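Long-range contact in B-agarase (Saccharophagus degradans, PDB 4BQ2), which hydrolyses the beta-1,4 linkages of agarose as a family 50 exo-beta-agarase, probably releasing short oligosaccharides from chain ends: residues A[318-331]-A[350-364]. Residues are numbered along the deposited sequence; the frame is centred on the assembly and turned at random. Where two conformers were deposited one is given.
Sequences EDSKGLMAVSEKSF and DYDHPLANHYNYRRS
E318 and R363 form a salt bridge: NE of R363 meets OE2 of E318 at 2.8 Å in an almost straight bond, while NH2 of R363 reaches OE1 at 3.0 Å. The grip is side-on, with carboxylate and guanidinium planes turned 55° apart. R363 N adds a third bond; it and NE meet OE2 from the same face of the carboxylate, on its anti and syn sides, and R310 pairs with OE1, so both oxygens of the buried group are engaged. M324 CG lies anti to the backbone N (chi1 -175°), and the extended chain bends only at its last torsion to lay CE over the centre of the R363 guanidinium, 3.4 Å from CZ. R362 reads the backbone of the loop at 321-322: NH1 donates to O of G322 at 2.9 Å and NH2 to O of K321 at 3.0 Å. NH2 is also bonded to S292 O; E318 O sits over one guanidinium face and N360 ND2 over the other. One water joins E318 OE2, Y361 O and R362 NH1; a second links D319 O to R362 NE. N360 OD1 accepts from M324 N at 2.9 Å, while its ND2 is bonded to S295 and touches L323 CD2. Beyond this, V326 CG2 rests against Y359 CB, and F331 puts CE1 over one face of the Y359 ring, 3.4 Å from CE2, with the ring planes inclined at 50°. The opposite end of the F331 ring, at CD2, meets Y351 CB. Strand 359-362 is the edge of a four-stranded antiparallel sheet, paired with 373-376; residues 322-326 run along its outer border without backbone-to-backbone bonds, so side-chain-to-backbone bonds and waters do the fastening, ionic at one end and aromatic at the other, and the buried Y361 N finds no partner.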
loop_
_atom_site.group_PDB
_atom_site.type_symbol
_atom_site.label_atom_id
_atom_site.label_comp_id
_atom_site.label_asym_id
_atom_site.label_seq_id
_atom_site.Cartn_x
_atom_site.Cartn_y
_atom_site.Cartn_z
ATOM N N GLU A 318 -7.459 -6.346 -14.812
ATOM C CA GLU A 318 -7.306 -7.781 -14.556
ATOM C C GLU A 318 -7.140 -8.062 -13.071
ATOM O O GLU A 318 -7.741 -8.995 -12.549
ATOM C CB GLU A 318 -6.131 -8.362 -15.369
ATOM C CG GLU A 318 -5.993 -9.891 -15.257
ATOM C CD GLU A 318 -7.061 -10.686 -16.034
ATOM O OE1 GLU A 318 -8.026 -10.064 -16.578
ATOM O OE2 GLU A 318 -6.948 -11.951 -16.092
ATOM N N ASP A 319 -6.350 -7.235 -12.386
ATOM C CA ASP A 319 -6.142 -7.376 -10.943
ATOM C C ASP A 319 -7.450 -7.366 -10.106
ATOM O O ASP A 319 -7.534 -7.984 -9.040
ATOM C CB ASP A 319 -5.180 -6.281 -10.461
ATOM C CG ASP A 319 -5.779 -4.895 -10.576
ATOM O OD1 ASP A 319 -6.429 -4.441 -9.584
ATOM O OD2 ASP A 319 -5.594 -4.269 -11.642
ATOM N N SER A 320 -8.480 -6.691 -10.622
ATOM C CA SER A 320 -9.734 -6.460 -9.891
ATOM C C SER A 320 -10.882 -7.299 -10.455
ATOM O O SER A 320 -12.022 -7.173 -10.004
ATOM C CB SER A 320 -10.113 -4.962 -9.913
ATOM O OG SER A 320 -9.174 -4.191 -9.181
ATOM N N LYS A 321 -10.569 -8.201 -11.388
ATOM C CA LYS A 321 -11.571 -9.119 -11.933
ATOM C C LYS A 321 -11.989 -10.159 -10.910
ATOM O O LYS A 321 -11.267 -10.431 -9.958
ATOM C CB LYS A 321 -11.069 -9.808 -13.215
ATOM C CG LYS A 321 -10.852 -8.816 -14.359
ATOM C CD LYS A 321 -12.157 -8.443 -15.039
ATOM C CE LYS A 321 -12.622 -9.541 -16.007
ATOM N NZ LYS A 321 -13.938 -9.186 -16.612
ATOM N N GLY A 322 -13.168 -10.735 -11.099
ATOM C CA GLY A 322 -13.556 -11.882 -10.268
ATOM C C GLY A 322 -12.524 -12.988 -10.450
ATOM O O GLY A 322 -11.785 -12.987 -11.454
ATOM N N LEU A 323 -12.464 -13.918 -9.494
ATOM C CA LEU A 323 -11.688 -15.165 -9.677
ATOM C C LEU A 323 -12.222 -15.943 -10.905
ATOM O O LEU A 323 -13.434 -16.145 -11.046
ATOM C CB LEU A 323 -11.700 -16.036 -8.411
ATOM C CG LEU A 323 -10.990 -15.488 -7.154
ATOM C CD1 LEU A 323 -11.004 -16.504 -6.012
ATOM C CD2 LEU A 323 -9.554 -15.066 -7.455
ATOM N N MET A 324 -11.319 -16.344 -11.800
ATOM C CA MET A 324 -11.736 -16.958 -13.068
ATOM C C MET A 324 -12.043 -18.450 -12.901
ATOM O O MET A 324 -11.196 -19.212 -12.429
ATOM C CB MET A 324 -10.663 -16.758 -14.143
ATOM C CG MET A 324 -11.089 -17.263 -15.517
ATOM S SD MET A 324 -9.777 -17.247 -16.758
ATOM C CE MET A 324 -9.556 -15.503 -17.054
ATOM N N ALA A 325 -13.242 -18.862 -13.305
ATOM C CA ALA A 325 -13.625 -20.273 -13.220
ATOM C C ALA A 325 -12.797 -21.057 -14.231
ATOM O O ALA A 325 -12.946 -20.883 -15.434
ATOM C CB ALA A 325 -15.120 -20.456 -13.480
ATOM N N VAL A 326 -11.908 -21.905 -13.731
ATOM C CA VAL A 326 -11.019 -22.689 -14.590
ATOM C C VAL A 326 -11.749 -23.955 -15.085
ATOM O O VAL A 326 -12.213 -24.759 -14.268
ATOM C CB VAL A 326 -9.721 -23.060 -13.849
ATOM C CG1 VAL A 326 -8.919 -24.060 -14.653
ATOM C CG2 VAL A 326 -8.888 -21.808 -13.555
ATOM N N SER A 327 -11.837 -24.105 -16.409
ATOM C CA SER A 327 -12.526 -25.239 -17.053
ATOM C C SER A 327 -11.714 -26.545 -17.008
ATOM O O SER A 327 -10.486 -26.513 -16.961
ATOM C CB SER A 327 -12.791 -24.918 -18.522
ATOM O OG SER A 327 -11.574 -24.974 -19.237
ATOM N N GLU A 328 -12.409 -27.683 -17.067
ATOM C CA GLU A 328 -11.754 -28.988 -17.086
ATOM C C GLU A 328 -10.764 -29.103 -18.239
ATOM O O GLU A 328 -9.702 -29.697 -18.091
ATOM C CB GLU A 328 -12.795 -30.104 -17.200
ATOM C CG GLU A 328 -12.275 -31.476 -16.784
ATOM C CD GLU A 328 -13.361 -32.541 -16.811
ATOM O OE1 GLU A 328 -14.440 -32.318 -16.217
ATOM O OE2 GLU A 328 -13.130 -33.598 -17.432
ATOM N N LYS A 329 -11.129 -28.530 -19.382
ATOM C CA LYS A 329 -10.284 -28.578 -20.560
ATOM C C LYS A 329 -9.003 -27.724 -20.394
ATOM O O LYS A 329 -7.916 -28.152 -20.796
ATOM C CB LYS A 329 -11.099 -28.289 -21.835
ATOM C CG LYS A 329 -11.022 -26.895 -22.435
ATOM C CD LYS A 329 -11.568 -26.931 -23.864
ATOM C CE LYS A 329 -11.290 -25.642 -24.634
ATOM N NZ LYS A 329 -12.165 -24.519 -24.191
ATOM N N SER A 330 -9.115 -26.559 -19.751
ATOM C CA SER A 330 -7.908 -25.763 -19.417
ATOM C C SER A 330 -6.982 -26.514 -18.463
ATOM O O SER A 330 -5.765 -26.620 -18.700
ATOM C CB SER A 330 -8.290 -24.416 -18.786
ATOM O OG SER A 330 -8.746 -23.501 -19.763
ATOM N N PHE A 331 -7.572 -27.035 -17.390
ATOM C CA PHE A 331 -6.831 -27.718 -16.336
ATOM C C PHE A 331 -6.111 -28.972 -16.835
ATOM O O PHE A 331 -5.035 -29.294 -16.331
ATOM C CB PHE A 331 -7.752 -28.089 -15.159
ATOM C CG PHE A 331 -7.007 -28.384 -13.894
ATOM C CD1 PHE A 331 -6.606 -27.351 -13.050
ATOM C CD2 PHE A 331 -6.675 -29.696 -13.548
ATOM C CE1 PHE A 331 -5.896 -27.621 -11.886
ATOM C CE2 PHE A 331 -5.960 -29.960 -12.389
ATOM C CZ PHE A 331 -5.577 -28.923 -11.552
ATOM N N ASP A 350 -6.473 -31.859 -7.051
ATOM C CA ASP A 350 -6.776 -32.397 -8.393
ATOM C C ASP A 350 -8.095 -31.795 -8.886
ATOM O O ASP A 350 -8.883 -31.341 -8.065
ATOM C CB ASP A 350 -6.913 -33.930 -8.332
ATOM C CG ASP A 350 -5.654 -34.615 -7.806
ATOM O OD1 ASP A 350 -4.529 -34.140 -8.109
ATOM O OD2 ASP A 350 -5.792 -35.633 -7.085
ATOM N N TYR A 351 -8.303 -31.852 -10.209
ATOM C CA TYR A 351 -9.496 -31.346 -10.917
ATOM C C TYR A 351 -10.814 -31.825 -10.328
ATOM O O TYR A 351 -11.823 -31.111 -10.381
ATOM C CB TYR A 351 -9.446 -31.764 -12.394
ATOM C CG TYR A 351 -9.721 -33.243 -12.633
ATOM C CD1 TYR A 351 -8.981 -34.222 -11.978
ATOM C CD2 TYR A 351 -10.714 -33.660 -13.519
ATOM C CE1 TYR A 351 -9.219 -35.561 -12.189
ATOM C CE2 TYR A 351 -10.958 -35.009 -13.730
ATOM C CZ TYR A 351 -10.202 -35.949 -13.062
ATOM O OH TYR A 351 -10.420 -37.292 -13.251
ATOM N N ASP A 352 -10.780 -33.034 -9.771
ATOM C CA ASP A 352 -11.937 -33.728 -9.229
ATOM C C ASP A 352 -12.168 -33.491 -7.732
ATOM O O ASP A 352 -13.198 -33.912 -7.201
ATOM C CB ASP A 352 -11.823 -35.238 -9.522
ATOM C CG ASP A 352 -10.553 -35.875 -8.934
ATOM O OD1 ASP A 352 -9.979 -35.343 -7.954
ATOM O OD2 ASP A 352 -10.134 -36.938 -9.454
ATOM N N HIS A 353 -11.223 -32.846 -7.046
ATOM C CA HIS A 353 -11.386 -32.545 -5.613
ATOM C C HIS A 353 -12.514 -31.535 -5.393
ATOM O O HIS A 353 -12.710 -30.649 -6.225
ATOM C CB HIS A 353 -10.081 -31.987 -5.029
ATOM C CG HIS A 353 -10.000 -32.035 -3.534
ATOM N ND1 HIS A 353 -10.459 -31.013 -2.721
ATOM C CD2 HIS A 353 -9.468 -32.965 -2.704
ATOM C CE1 HIS A 353 -10.220 -31.318 -1.459
ATOM N NE2 HIS A 353 -9.622 -32.496 -1.423
ATOM N N PRO A 354 -13.250 -31.658 -4.278
ATOM C CA PRO A 354 -14.277 -30.650 -3.997
ATOM C C PRO A 354 -13.707 -29.221 -3.933
ATOM O O PRO A 354 -14.431 -28.274 -4.280
ATOM C CB PRO A 354 -14.838 -31.084 -2.641
ATOM C CG PRO A 354 -14.584 -32.551 -2.586
ATOM C CD PRO A 354 -13.271 -32.754 -3.283
ATOM N N LEU A 355 -12.427 -29.061 -3.561
ATOM C CA LEU A 355 -11.824 -27.704 -3.501
ATOM C C LEU A 355 -11.166 -27.193 -4.796
ATOM O O LEU A 355 -10.507 -26.141 -4.795
ATOM C CB LEU A 355 -10.896 -27.540 -2.289
ATOM C CG LEU A 355 -11.569 -27.837 -0.942
ATOM C CD1 LEU A 355 -10.549 -27.897 0.189
ATOM C CD2 LEU A 355 -12.699 -26.863 -0.567
ATOM N N ALA A 356 -11.375 -27.900 -5.912
ATOM C CA ALA A 356 -10.776 -27.477 -7.182
ATOM C C ALA A 356 -11.415 -26.221 -7.783
ATOM O O ALA A 356 -10.828 -25.565 -8.647
ATOM C CB ALA A 356 -10.750 -28.619 -8.197
ATOM N N ASN A 357 -12.591 -25.835 -7.312
ATOM C CA ASN A 357 -13.178 -24.602 -7.840
ATOM C C ASN A 357 -12.470 -23.328 -7.322
ATOM O O ASN A 357 -12.824 -22.208 -7.705
ATOM C CB ASN A 357 -14.681 -24.551 -7.584
ATOM C CG ASN A 357 -15.012 -24.586 -6.115
ATOM O OD1 ASN A 357 -14.764 -25.584 -5.422
ATOM N ND2 ASN A 357 -15.546 -23.478 -5.616
ATOM N N HIS A 358 -11.463 -23.486 -6.470
ATOM C CA HIS A 358 -10.814 -22.319 -5.897
ATOM C C HIS A 358 -9.556 -21.931 -6.675
ATOM O O HIS A 358 -8.831 -21.019 -6.285
ATOM C CB HIS A 358 -10.626 -22.467 -4.372
ATOM C CG HIS A 358 -11.914 -22.741 -3.647
ATOM N ND1 HIS A 358 -12.834 -21.752 -3.362
ATOM C CD2 HIS A 358 -12.461 -23.897 -3.203
ATOM C CE1 HIS A 358 -13.879 -22.284 -2.756
ATOM N NE2 HIS A 358 -13.679 -23.586 -2.647
ATOM N N TYR A 359 -9.319 -22.628 -7.786
ATOM C CA TYR A 359 -8.330 -22.208 -8.770
ATOM C C TYR A 359 -8.754 -20.907 -9.457
ATOM O O TYR A 359 -9.946 -20.611 -9.584
ATOM C CB TYR A 359 -8.093 -23.293 -9.811
ATOM C CG TYR A 359 -7.168 -24.396 -9.330
ATOM C CD1 TYR A 359 -5.814 -24.143 -9.096
ATOM C CD2 TYR A 359 -7.641 -25.706 -9.134
ATOM C CE1 TYR A 359 -4.964 -25.152 -8.657
ATOM C CE2 TYR A 359 -6.793 -26.710 -8.695
ATOM C CZ TYR A 359 -5.458 -26.426 -8.468
ATOM O OH TYR A 359 -4.614 -27.431 -8.026
ATOM N N ASN A 360 -7.754 -20.143 -9.878
ATOM C CA ASN A 360 -7.928 -18.861 -10.548
ATOM C C ASN A 360 -6.951 -18.860 -11.723
ATOM O O ASN A 360 -6.000 -19.674 -11.763
ATOM C CB ASN A 360 -7.607 -17.720 -9.560
ATOM C CG ASN A 360 -7.745 -16.326 -10.180
ATOM O OD1 ASN A 360 -8.579 -16.092 -11.055
ATOM N ND2 ASN A 360 -6.927 -15.389 -9.711
ATOM N N TYR A 361 -7.190 -17.982 -12.690
ATOM C CA TYR A 361 -6.196 -17.726 -13.727
ATOM C C TYR A 361 -6.075 -16.221 -13.957
ATOM O O TYR A 361 -7.080 -15.546 -14.198
ATOM C CB TYR A 361 -6.541 -18.436 -15.038
ATOM C CG TYR A 361 -5.394 -18.365 -16.021
ATOM C CD1 TYR A 361 -4.385 -19.339 -16.015
ATOM C CD2 TYR A 361 -5.278 -17.299 -16.926
ATOM C CE1 TYR A 361 -3.319 -19.261 -16.898
ATOM C CE2 TYR A 361 -4.200 -17.219 -17.812
ATOM C CZ TYR A 361 -3.222 -18.202 -17.782
ATOM O OH TYR A 361 -2.144 -18.128 -18.649
ATOM N N ARG A 362 -4.857 -15.694 -13.896
ATOM C CA ARG A 362 -4.654 -14.288 -14.241
ATOM C C ARG A 362 -3.939 -14.170 -15.590
ATOM O O ARG A 362 -3.007 -14.912 -15.855
ATOM C CB ARG A 362 -3.896 -13.573 -13.118
ATOM C CG ARG A 362 -4.729 -13.349 -11.856
ATOM C CD ARG A 362 -6.090 -12.705 -12.156
ATOM N NE ARG A 362 -6.750 -12.198 -10.946
ATOM C CZ ARG A 362 -8.067 -12.123 -10.773
ATOM N NH1 ARG A 362 -8.922 -12.543 -11.715
ATOM N NH2 ARG A 362 -8.542 -11.645 -9.622
ATOM N N ARG A 363 -4.389 -13.255 -16.450
ATOM C CA ARG A 363 -3.825 -13.146 -17.807
ATOM C C ARG A 363 -2.717 -12.113 -17.862
ATOM O O ARG A 363 -2.018 -11.994 -18.865
ATOM C CB ARG A 363 -4.928 -12.877 -18.830
ATOM C CG ARG A 363 -5.983 -13.978 -18.830
ATOM C CD ARG A 363 -7.265 -13.491 -19.475
ATOM N NE ARG A 363 -8.118 -12.783 -18.511
ATOM C CZ ARG A 363 -9.421 -12.547 -18.680
ATOM N NH1 ARG A 363 -10.060 -12.964 -19.784
ATOM N NH2 ARG A 363 -10.096 -11.897 -17.737
ATOM N N SER A 364 -2.531 -11.397 -16.762
ATOM C CA SER A 364 -1.429 -10.446 -16.648
ATOM C C SER A 364 -1.008 -10.337 -15.183
ATOM O O SER A 364 -1.676 -10.881 -14.293
ATOM C CB SER A 364 -1.836 -9.076 -17.182
ATOM O OG SER A 364 -2.927 -8.583 -16.428
HETATM O O HOH W 1 -8.691 -13.291 -14.407
HETATM O O HOH W 2 -5.783 -10.242 -9.187
#